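Local coordinates for protein ribose transcriptional regulator (Enterococcus faecium DO, PDB 4RK1) that binds ribose in a sugar-binding domain of the LacI family and probably acts as a DNA-binding transcriptional regulator, at residues A184-V188 against E212-I216. Numbering follows the deposited sequence.
Sequences AATGV and EDYSI
Ala185 O and Thr186 O lie on one side of the Tyr214 ring plane and Val188 CG2 on the other, all at a slant. Ala185 O comes nearest, 3.2 Å from Tyr214 CE1, while Val188 CG2 approaches CD1. With Tyr214 CG anti to its carbonyl carbon (chi1 -70°), the ring runs back along the loop at Ala185. Its hydroxyl then shares a water with the Ala185 carbonyl; Tyr214 OH lies 2.7 Å from this water. Leu180 and Leu181 of helix 177-182 and Leu203 of helix 193-205 also touch the ring.

Further along, the backbones pair. Ser215 N gives a nearly straight hydrogen bond to Thr186 O (3.1 Å, 164° at the hydrogen). A second water donates to Thr186 O and, weakly, to Asp213 O. Val188 N donates to Ser215 O at 2.7 Å, with a more bent angle of 135° at the hydrogen. Gly187 CA lies 3.3 Å from this same oxygen as a CA-H...O contact.

Val188 and Ile216 share one sheet face, where Val188 CB meets Ile216 CG1 at 4.1 Å under helix 193-205. Ser215 points to the other face, and its OG bonds to Ala277 N. Gly187 pairs with Ser215 and Val188 with Ile216 at the start of parallel strands 187-190 and 215-218. Helix 193-205 links them in a beta-alpha-beta unit, the repeating element of the periplasmic-binding-protein fold of LacI-family regulators.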
# COMPACT_ATOMS: atom_id res chain seq x y z
N ALA B 184 -19.79 -20.16 -16.70
CA ALA B 184 -20.55 -21.02 -15.80
C ALA B 184 -19.86 -21.22 -14.43
O ALA B 184 -20.29 -22.06 -13.65
CB ALA B 184 -20.80 -22.37 -16.46
N ALA B 185 -18.82 -20.45 -14.13
CA ALA B 185 -18.09 -20.65 -12.87
C ALA B 185 -18.97 -20.29 -11.67
O ALA B 185 -19.74 -19.33 -11.72
CB ALA B 185 -16.81 -19.83 -12.86
N THR B 186 -18.88 -21.10 -10.62
CA THR B 186 -19.53 -20.81 -9.34
C THR B 186 -18.53 -20.46 -8.23
O THR B 186 -18.90 -19.86 -7.22
CB THR B 186 -20.38 -22.00 -8.86
OG1 THR B 186 -19.54 -23.15 -8.66
CG2 THR B 186 -21.47 -22.34 -9.88
N GLY B 187 -17.27 -20.86 -8.41
CA GLY B 187 -16.19 -20.55 -7.46
C GLY B 187 -15.03 -19.89 -8.18
O GLY B 187 -14.86 -20.07 -9.40
N VAL B 188 -14.26 -19.10 -7.44
CA VAL B 188 -13.16 -18.33 -8.02
C VAL B 188 -11.92 -18.40 -7.14
O VAL B 188 -12.00 -18.15 -5.93
CB VAL B 188 -13.51 -16.83 -8.19
CG1 VAL B 188 -12.39 -16.08 -8.91
CG2 VAL B 188 -14.83 -16.66 -8.93
N GLU B 212 -23.14 -15.85 -1.96
CA GLU B 212 -24.36 -16.46 -2.49
C GLU B 212 -24.27 -16.74 -3.99
O GLU B 212 -24.66 -17.83 -4.44
CB GLU B 212 -25.58 -15.60 -2.18
CG GLU B 212 -25.94 -15.56 -0.69
CD GLU B 212 -25.20 -14.50 0.11
OE1 GLU B 212 -24.21 -13.91 -0.38
OE2 GLU B 212 -25.61 -14.24 1.26
N ASP B 213 -23.72 -15.80 -4.76
CA ASP B 213 -23.53 -16.00 -6.21
C ASP B 213 -22.16 -16.56 -6.57
O ASP B 213 -22.04 -17.34 -7.50
CB ASP B 213 -23.75 -14.69 -6.95
CG ASP B 213 -25.18 -14.22 -6.84
OD1 ASP B 213 -26.07 -15.04 -7.11
OD2 ASP B 213 -25.40 -13.05 -6.46
N TYR B 214 -21.12 -16.13 -5.85
CA TYR B 214 -19.77 -16.61 -6.15
C TYR B 214 -19.00 -16.85 -4.87
O TYR B 214 -18.99 -15.99 -3.99
CB TYR B 214 -19.01 -15.59 -7.00
CG TYR B 214 -19.54 -15.50 -8.40
CD1 TYR B 214 -19.08 -16.35 -9.39
CD2 TYR B 214 -20.52 -14.57 -8.74
CE1 TYR B 214 -19.58 -16.29 -10.68
CE2 TYR B 214 -21.03 -14.50 -10.02
CZ TYR B 214 -20.56 -15.36 -10.99
OH TYR B 214 -21.06 -15.29 -12.27
N SER B 215 -18.37 -18.01 -4.77
CA SER B 215 -17.38 -18.27 -3.72
C SER B 215 -16.04 -17.76 -4.23
O SER B 215 -15.65 -18.06 -5.35
CB SER B 215 -17.30 -19.75 -3.38
OG SER B 215 -18.38 -20.16 -2.57
N ILE B 216 -15.35 -16.96 -3.42
CA ILE B 216 -14.06 -16.42 -3.82
C ILE B 216 -13.01 -16.71 -2.76
O ILE B 216 -13.23 -16.44 -1.58
CB ILE B 216 -14.14 -14.90 -4.07
CG1 ILE B 216 -15.19 -14.59 -5.16
CG2 ILE B 216 -12.77 -14.37 -4.47
CD1 ILE B 216 -15.56 -13.13 -5.25
O HOH W 1 -20.96 -17.63 -13.52
O HOH W 2 -21.45 -20.16 -6.01